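Local structure of NAD binding site:NAD-dependent epimerase/dehydratase:UDP-glucose 4-epimerase (Brucella abortus, 4TWR) at residues A87-S92 and P196-I201; R118-I123 and Y169-V174. The protein probably catalyses the NAD-dependent interconversion of UDP-glucose and UDP-galactose. One frame throughout, in Å; residues are numbered along the deposited sequence. Where two conformers were deposited one is given.

Both contacts belong to the NAD dependent epimerase/dehydratase family region, yet they lie on opposite sides of the chain's centre, their own centres 30 Å apart and their nearest atoms about 16 Å apart. Along the chain the order is 87-92, 118-123, 169-174, 196-201, so contact 2 is nested within the loop that contact 1 closes. Helix 96-117 links 87-92 to 118-123. Contact 2 pairs neighbouring strands, 121-125 and 172-177, of the seven-stranded parallel Rossmann sheet. Contact 1 instead joins the loop after strand 79-82 to the approach to helix 200-208, at a zinc site beside the bound NAD. One is framework; the other is surface loops near the cofactor.

Contact 1 (A87-S92 and P196-I201). With ZN (zinc ion), chain C.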
ATOM      1  N   ALA A  87      -9.364   2.817  -1.100  1.00 32.25           N
ATOM      2  CA  ALA A  87      -9.937   1.481  -1.063  1.00 42.11           C
ATOM      3  C   ALA A  87     -10.344   1.133   0.337  1.00 45.87           C
ATOM      4  O   ALA A  87      -9.584   1.338   1.289  1.00 54.39           O
ATOM      5  CB  ALA A  87      -8.951   0.450  -1.595  1.00 44.29           C
ATOM      6  N   TYR A  88     -11.556   0.612   0.465  1.00 35.51           N
ATOM      7  CA  TYR A  88     -11.984   0.085   1.729  1.00 44.27           C
ATOM      8  C   TYR A  88     -12.148  -1.414   1.545  1.00 51.71           C
ATOM      9  O   TYR A  88     -12.527  -1.881   0.464  1.00 51.34           O
ATOM     10  CB  TYR A  88     -13.270   0.761   2.205  1.00 46.70           C
ATOM     11  CG  TYR A  88     -13.126   2.265   2.355  1.00 47.63           C
ATOM     12  CD1 TYR A  88     -12.539   2.819   3.491  1.00 46.92           C
ATOM     13  CD2 TYR A  88     -13.578   3.133   1.359  1.00 44.75           C
ATOM     14  CE1 TYR A  88     -12.397   4.193   3.632  1.00 44.71           C
ATOM     15  CE2 TYR A  88     -13.443   4.506   1.490  1.00 40.62           C
ATOM     16  CZ  TYR A  88     -12.854   5.032   2.625  1.00 44.84           C
ATOM     17  OH  TYR A  88     -12.728   6.397   2.761  1.00 47.30           O
ATOM     18  N   VAL A  89     -11.801  -2.156   2.591  1.00 49.74           N
ATOM     19  CA  VAL A  89     -11.855  -3.613   2.584  1.00 51.97           C
ATOM     20  C   VAL A  89     -13.288  -4.102   2.434  1.00 44.78           C
ATOM     21  O   VAL A  89     -14.120  -3.830   3.284  1.00 50.67           O
ATOM     22  CB  VAL A  89     -11.244  -4.187   3.871  1.00 43.58           C
ATOM     23  CG1 VAL A  89     -11.476  -5.691   3.945  1.00 49.79           C
ATOM     24  CG2 VAL A  89      -9.746  -3.822   3.949  1.00 46.87           C
ATOM     25  N   GLY A  90     -13.577  -4.778   1.322  1.00 58.78           N
ATOM     26  CA  GLY A  90     -14.900  -5.336   1.083  1.00 55.97           C
ATOM     27  C   GLY A  90     -15.826  -4.506   0.205  1.00 47.57           C
ATOM     28  O   GLY A  90     -16.807  -5.022  -0.325  1.00 55.38           O
ATOM     29  N   GLU A  91     -15.508  -3.227   0.035  1.00 41.57           N
ATOM     30  CA  GLU A  91     -16.383  -2.285  -0.658  1.00 34.60           C
ATOM     31  C   GLU A  91     -16.476  -2.480  -2.185  1.00 46.82           C
ATOM     32  O   GLU A  91     -17.461  -2.070  -2.801  1.00 41.78           O
ATOM     33  CB  GLU A  91     -15.911  -0.846  -0.371  1.00 39.94           C
ATOM     34  CG  GLU A  91     -16.725   0.256  -1.056  1.00 38.97           C
ATOM     35  CD  GLU A  91     -16.013   1.607  -1.147  1.00 41.63           C
ATOM     36  OE1 GLU A  91     -14.778   1.657  -1.350  1.00 44.65           O
ATOM     37  OE2 GLU A  91     -16.702   2.641  -1.033  1.00 57.62           O
ATOM     38  N   SER A  92     -15.453  -3.067  -2.806  1.00 39.84           N
ATOM     39  CA  SER A  92     -15.402  -3.093  -4.272  1.00 32.56           C
ATOM     40  C   SER A  92     -16.473  -4.012  -4.890  1.00 37.27           C
ATOM     41  O   SER A  92     -16.904  -3.799  -6.027  1.00 33.99           O
ATOM     42  CB  SER A  92     -14.003  -3.510  -4.768  1.00 32.14           C
ATOM     43  OG  SER A  92     -13.744  -4.880  -4.495  1.00 32.61           O
ATOM     44  N   PRO A 196     -14.018   5.486   6.905  1.00 39.72           N
ATOM     45  CA  PRO A 196     -13.842   4.443   7.910  1.00 35.67           C
ATOM     46  C   PRO A 196     -12.500   3.742   7.834  1.00 34.11           C
ATOM     47  O   PRO A 196     -11.901   3.623   6.760  1.00 39.80           O
ATOM     48  CB  PRO A 196     -14.966   3.461   7.580  1.00 42.55           C
ATOM     49  CG  PRO A 196     -15.097   3.580   6.126  1.00 35.57           C
ATOM     50  CD  PRO A 196     -14.948   5.050   5.847  1.00 42.22           C
ATOM     51  N   GLU A 197     -12.033   3.303   8.993  1.00 34.89           N
ATOM     52  CA  GLU A 197     -10.805   2.533   9.093  1.00 35.72           C
ATOM     53  C   GLU A 197     -11.131   1.061   8.930  1.00 43.65           C
ATOM     54  O   GLU A 197     -11.803   0.468   9.773  1.00 36.85           O
ATOM     55  CB  GLU A 197     -10.122   2.787  10.435  1.00 35.91           C
ATOM     56  CG  GLU A 197      -8.875   1.974  10.635  1.00 36.51           C
ATOM     57  CD  GLU A 197      -7.829   2.273   9.562  1.00 37.80           C
ATOM     58  OE1 GLU A 197      -7.142   3.311   9.677  1.00 35.46           O
ATOM     59  OE2 GLU A 197      -7.717   1.480   8.605  1.00 35.77           O
ATOM     60  N   THR A 198     -10.657   0.465   7.844  1.00 38.43           N
ATOM     61  CA  THR A 198     -11.053  -0.902   7.532  1.00 36.54           C
ATOM     62  C   THR A 198      -9.899  -1.898   7.632  1.00 39.25           C
ATOM     63  O   THR A 198     -10.094  -3.094   7.445  1.00 38.00           O
ATOM     64  CB  THR A 198     -11.672  -0.978   6.122  1.00 43.74           C
ATOM     65  OG1 THR A 198     -10.691  -0.620   5.147  1.00 39.54           O
ATOM     66  CG2 THR A 198     -12.843  -0.012   6.011  1.00 41.11           C
ATOM     67  N   HIS A 199      -8.699  -1.408   7.931  1.00 37.92           N
ATOM     68  CA  HIS A 199      -7.532  -2.286   8.021  1.00 37.84           C
ATOM     69  C   HIS A 199      -7.425  -2.912   9.398  1.00 39.02           C
ATOM     70  O   HIS A 199      -7.764  -2.293  10.402  1.00 39.11           O
ATOM     71  CB  HIS A 199      -6.264  -1.525   7.659  1.00 37.27           C
ATOM     72  CG  HIS A 199      -6.314  -0.966   6.275  1.00 36.20           C
ATOM     73  ND1 HIS A 199      -6.539   0.367   6.021  1.00 38.90           N
ATOM     74  CD2 HIS A 199      -6.262  -1.576   5.066  1.00 40.42           C
ATOM     75  CE1 HIS A 199      -6.579   0.564   4.713  1.00 41.02           C
ATOM     76  NE2 HIS A 199      -6.420  -0.602   4.112  1.00 34.93           N
ATOM     77  N   LEU A 200      -6.947  -4.147   9.416  1.00 39.99           N
ATOM     78  CA  LEU A 200      -7.105  -5.019  10.574  1.00 43.00           C
ATOM     79  C   LEU A 200      -6.401  -4.515  11.817  1.00 41.71           C
ATOM     80  O   LEU A 200      -7.011  -4.417  12.883  1.00 43.49           O
ATOM     81  CB  LEU A 200      -6.603  -6.417  10.247  1.00 42.31           C
ATOM     82  CG  LEU A 200      -6.814  -7.361  11.430  1.00 44.72           C
ATOM     83  CD1 LEU A 200      -8.300  -7.661  11.593  1.00 45.88           C
ATOM     84  CD2 LEU A 200      -6.019  -8.626  11.268  1.00 48.94           C
ATOM     85  N   ILE A 201      -5.116  -4.204  11.701  1.00 41.61           N
ATOM     86  CA  ILE A 201      -4.363  -3.813  12.881  1.00 42.18           C
ATOM     87  C   ILE A 201      -4.866  -2.494  13.486  1.00 41.50           C
ATOM     88  O   ILE A 201      -5.016  -2.392  14.712  1.00 42.19           O
ATOM     89  CB  ILE A 201      -2.860  -3.737  12.575  1.00 42.28           C
ATOM     90  CG1 ILE A 201      -2.357  -5.123  12.173  1.00 43.22           C
ATOM     91  CG2 ILE A 201      -2.107  -3.208  13.769  1.00 42.86           C
ATOM     92  CD1 ILE A 201      -0.861  -5.233  12.095  1.00 48.79           C
TER
HETATM   93 ZN    ZN C 401      -6.494   1.992   7.132  1.00 34.30          ZN
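Thr198 turns its hydroxyl between its own backbone N and carbonyl carbon (chi1 63°), where OG1 meets the amide of Val89, while the methyl CG2 falls beside Tyr88. In Tyr88 the ring carbon CG stands anti to the carbonyl carbon (chi1 -59°), which carries the ring across to Pro196. The polar join between the segments is a single, almost straight hydrogen bond from Val89 N to Thr198 OG1, 3.2 Å long; the 87-92 loop has further support from Tyr99, whose OH hydrogen-bonds with Tyr88 N and Glu91 OE1. Threonine suits this place because its other branch is apolar: CG2 sits at the ring edge, 3.8 Å from Tyr88 CD1. Further along that edge, near the ring plane, is the carbonyl oxygen of Pro196, 3.2 Å from Tyr88 CE1. The proline ring, preceded by a cis peptide bond, crosses the tyrosine at about a right angle, bringing Pro196 CD to 3.5 Å from Tyr88 CE1. Val89 adds a compact branch, CG2, which packs against the threonine hydroxyl and obliquely approaches the His199 ring.

Within this Rossmann-type fold, the His199 side chain lies about 4 Å from the bound NAD. His199 is also the N-cap residue of helix 200-208. Its ND1 and Glu197 OE2 each bind the zinc ion at 2.0 Å, and Glu192 and His194 complete the four protein ligands. Imidazole nitrogen and carboxylate oxygen are both apt zinc donors. Glu197 OE2 has a second partner, accepting a hydrogen bond on its anti lone pair from His199 N (3.1 Å), which ties the carboxylate to the backbone of its fellow ligand. Thr198 OG1 lies 4.2 Å above the centre of one face of the His199 imidazole.

Contact 2 (R118-I123 and Y169-V174); sequences RTQNVI and YGLRYV
Val122 is bonded between Arg172 and Val174: its N donates to Arg172 O (2.9 Å), and Val174 N donates to Val122 O (3.0 Å), flanking its partner Tyr173. Arg172 N also donates to Gln120 O. Parallel strands 121-125 and 172-177, joined through helix 150-169, form a beta-alpha-beta crossover of the Rossmann sheet.

Among polar side chains, Gln120 crosses Arg172 at about a right angle, its CG 3.0 Å above the guanidinium plane and offset toward the rim. Bent at chi2 (67°), the glutamine turns its amide 45° from that plane; which end is oxygen is doubtful. Asn121 runs alongside, its amide 63° from the guanidinium, and OD1 accepts a weak bond from Arg172 NE. Long, flexible Gln120 and Arg172 suit the partly exposed N-terminal ends of the two strands; Gly170 readily takes the positive phi that ends the preceding helix.

Apolar contacts occupy both faces. Val122, on the Tyr173 face, brings CG2 tightly to Leu171 CD1 (3.5 Å); opposite, with Asn121 and Arg172, Ile123 CD1 lies 3.9 Å from Val174 CB.

Strand 79-82 hydrogen-bonds to Asn121 and Ile123, and Leu257 to Tyr173. Helix 236-251 covers Asn121 and Ile123, whereas helix 150-169 packs on Leu171 and Tyr173.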
ATOM      1  N   ARG A 118       6.366  13.478 -21.686  1.00 24.40           N
ATOM      2  CA  ARG A 118       7.641  12.757 -21.675  0.56 25.98           C
ATOM      3  C   ARG A 118       8.148  12.584 -20.245  1.00 26.35           C
ATOM      4  O   ARG A 118       9.353  12.534 -19.995  1.00 27.75           O
ATOM      5  CB  ARG A 118       8.681  13.472 -22.549  0.56 33.92           C
ATOM      6  CG  ARG A 118       8.330  13.418 -24.037  0.56 39.06           C
ATOM      7  CD  ARG A 118       9.248  14.262 -24.945  0.56 39.12           C
ATOM      8  NE  ARG A 118       8.800  15.650 -25.105  0.56 41.12           N
ATOM      9  CZ  ARG A 118       7.638  16.030 -25.643  0.56 44.85           C
ATOM     10  NH1 ARG A 118       7.355  17.322 -25.736  0.56 45.92           N
ATOM     11  NH2 ARG A 118       6.748  15.141 -26.081  0.56 41.49           N
ATOM     12  N   THR A 119       7.209  12.493 -19.310  1.00 25.24           N
ATOM     13  CA  THR A 119       7.509  12.150 -17.927  1.00 29.56           C
ATOM     14  C   THR A 119       7.598  10.637 -17.838  1.00 30.91           C
ATOM     15  O   THR A 119       6.602   9.942 -17.963  1.00 32.46           O
ATOM     16  CB  THR A 119       6.431  12.676 -16.967  1.00 24.42           C
ATOM     17  OG1 THR A 119       6.461  14.112 -16.965  1.00 24.83           O
ATOM     18  CG2 THR A 119       6.676  12.150 -15.557  1.00 24.86           C
ATOM     19  N   GLN A 120       8.787  10.124 -17.572  1.00 33.71           N
ATOM     20  CA  GLN A 120       9.110   8.773 -17.995  1.00 38.32           C
ATOM     21  C   GLN A 120       8.959   7.622 -16.997  1.00 46.14           C
ATOM     22  O   GLN A 120       8.535   6.531 -17.378  1.00 57.73           O
ATOM     23  CB  GLN A 120      10.547   8.773 -18.505  1.00 42.96           C
ATOM     24  CG  GLN A 120      10.985   7.445 -19.005  1.00 55.62           C
ATOM     25  CD  GLN A 120      10.260   7.022 -20.252  1.00 57.24           C
ATOM     26  OE1 GLN A 120       9.205   6.402 -20.180  1.00 72.42           O
ATOM     27  NE2 GLN A 120      10.829   7.343 -21.409  1.00 69.45           N
ATOM     28  N   ASN A 121       9.336   7.840 -15.742  1.00 28.60           N
ATOM     29  CA  ASN A 121       9.474   6.734 -14.785  1.00 29.21           C
ATOM     30  C   ASN A 121       8.309   6.568 -13.796  1.00 34.75           C
ATOM     31  O   ASN A 121       8.164   7.362 -12.877  1.00 42.60           O
ATOM     32  CB  ASN A 121      10.763   6.922 -13.988  1.00 30.64           C
ATOM     33  CG  ASN A 121      11.999   6.830 -14.865  1.00 39.96           C
ATOM     34  OD1 ASN A 121      12.078   5.964 -15.722  1.00 36.77           O
ATOM     35  ND2 ASN A 121      12.956   7.729 -14.661  1.00 34.97           N
ATOM     36  N   VAL A 122       7.516   5.511 -13.946  1.00 27.82           N
ATOM     37  CA  VAL A 122       6.327   5.358 -13.094  1.00 26.93           C
ATOM     38  C   VAL A 122       6.446   4.205 -12.109  1.00 27.82           C
ATOM     39  O   VAL A 122       6.666   3.059 -12.499  1.00 29.95           O
ATOM     40  CB  VAL A 122       5.061   5.158 -13.941  1.00 26.39           C
ATOM     41  CG1 VAL A 122       3.833   4.934 -13.023  1.00 25.03           C
ATOM     42  CG2 VAL A 122       4.860   6.366 -14.820  1.00 25.73           C
ATOM     43  N   ILE A 123       6.323   4.519 -10.821  1.00 27.90           N
ATOM     44  CA  ILE A 123       6.310   3.490  -9.784  1.00 28.76           C
ATOM     45  C   ILE A 123       4.865   3.302  -9.357  1.00 28.04           C
ATOM     46  O   ILE A 123       4.265   4.221  -8.818  1.00 30.11           O
ATOM     47  CB  ILE A 123       7.178   3.871  -8.567  1.00 30.33           C
ATOM     48  CG1 ILE A 123       8.563   4.342  -9.021  1.00 34.08           C
ATOM     49  CG2 ILE A 123       7.261   2.708  -7.566  1.00 30.82           C
ATOM     50  CD1 ILE A 123       9.275   3.367  -9.893  1.00 39.27           C
ATOM     51  N   TYR A 169       4.556   3.438 -25.873  1.00 27.33           N
ATOM     52  CA  TYR A 169       5.084   4.773 -25.636  1.00 27.47           C
ATOM     53  C   TYR A 169       6.441   4.805 -24.943  1.00 27.24           C
ATOM     54  O   TYR A 169       6.955   5.884 -24.657  1.00 29.22           O
ATOM     55  CB  TYR A 169       4.098   5.586 -24.800  1.00 26.33           C
ATOM     56  CG  TYR A 169       2.653   5.489 -25.286  1.00 22.55           C
ATOM     57  CD1 TYR A 169       2.288   5.940 -26.556  1.00 21.85           C
ATOM     58  CD2 TYR A 169       1.667   4.974 -24.467  1.00 20.59           C
ATOM     59  CE1 TYR A 169       0.949   5.852 -27.003  1.00 22.52           C
ATOM     60  CE2 TYR A 169       0.343   4.888 -24.892  1.00 19.28           C
ATOM     61  CZ  TYR A 169      -0.006   5.332 -26.162  1.00 26.70           C
ATOM     62  OH  TYR A 169      -1.322   5.241 -26.585  1.00 25.71           O
ATOM     63  N   GLY A 170       7.016   3.645 -24.656  1.00 28.92           N
ATOM     64  CA  GLY A 170       8.331   3.605 -24.027  1.00 32.65           C
ATOM     65  C   GLY A 170       8.297   3.957 -22.547  1.00 35.42           C
ATOM     66  O   GLY A 170       9.330   4.245 -21.931  1.00 33.31           O
ATOM     67  N   LEU A 171       7.103   3.946 -21.972  1.00 28.21           N
ATOM     68  CA  LEU A 171       6.948   4.128 -20.543  1.00 33.58           C
ATOM     69  C   LEU A 171       7.797   3.105 -19.787  1.00 31.96           C
ATOM     70  O   LEU A 171       7.803   1.928 -20.140  1.00 35.53           O
ATOM     71  CB  LEU A 171       5.473   3.993 -20.153  1.00 29.37           C
ATOM     72  CG  LEU A 171       5.213   3.880 -18.650  1.00 44.80           C
ATOM     73  CD1 LEU A 171       5.633   5.162 -17.964  1.00 43.95           C
ATOM     74  CD2 LEU A 171       3.750   3.549 -18.353  1.00 41.46           C
ATOM     75  N   ARG A 172       8.529   3.558 -18.774  1.00 30.83           N
ATOM     76  CA  ARG A 172       9.283   2.652 -17.904  1.00 32.61           C
ATOM     77  C   ARG A 172       8.627   2.587 -16.529  1.00 31.67           C
ATOM     78  O   ARG A 172       8.174   3.606 -16.006  1.00 30.43           O
ATOM     79  CB  ARG A 172      10.739   3.104 -17.790  1.00 35.62           C
ATOM     80  CG  ARG A 172      11.441   3.127 -19.142  1.00 37.44           C
ATOM     81  CD  ARG A 172      12.942   3.228 -19.022  1.00 55.62           C
ATOM     82  NE  ARG A 172      13.386   4.478 -18.416  1.00 61.16           N
ATOM     83  CZ  ARG A 172      13.582   5.606 -19.091  1.00 66.46           C
ATOM     84  NH1 ARG A 172      13.343   5.655 -20.399  1.00 60.03           N
ATOM     85  NH2 ARG A 172      13.995   6.699 -18.456  1.00 70.72           N
ATOM     86  N   TYR A 173       8.556   1.396 -15.943  1.00 31.72           N
ATOM     87  CA  TYR A 173       7.779   1.265 -14.723  1.00 32.22           C
ATOM     88  C   TYR A 173       8.246   0.152 -13.806  1.00 32.08           C
ATOM     89  O   TYR A 173       8.938  -0.766 -14.221  1.00 33.65           O
ATOM     90  CB  TYR A 173       6.299   1.043 -15.061  1.00 29.39           C
ATOM     91  CG  TYR A 173       5.994  -0.323 -15.645  1.00 30.30           C
ATOM     92  CD1 TYR A 173       6.060  -0.547 -17.016  1.00 29.77           C
ATOM     93  CD2 TYR A 173       5.625  -1.388 -14.822  1.00 35.20           C
ATOM     94  CE1 TYR A 173       5.785  -1.795 -17.551  1.00 33.95           C
ATOM     95  CE2 TYR A 173       5.352  -2.637 -15.346  1.00 35.62           C
ATOM     96  CZ  TYR A 173       5.428  -2.834 -16.710  1.00 41.52           C
ATOM     97  OH  TYR A 173       5.152  -4.074 -17.234  1.00 41.60           O
ATOM     98  N   VAL A 174       7.831   0.258 -12.551  1.00 31.57           N
ATOM     99  CA  VAL A 174       7.977  -0.806 -11.579  1.00 32.55           C
ATOM    100  C   VAL A 174       6.640  -0.914 -10.886  1.00 33.95           C
ATOM    101  O   VAL A 174       6.164   0.072 -10.334  1.00 32.75           O
ATOM    102  CB  VAL A 174       9.061  -0.524 -10.536  1.00 34.46           C
ATOM    103  CG1 VAL A 174       9.022  -1.577  -9.431  1.00 35.22           C
ATOM    104  CG2 VAL A 174      10.460  -0.447 -11.186  1.00 36.71           C
TER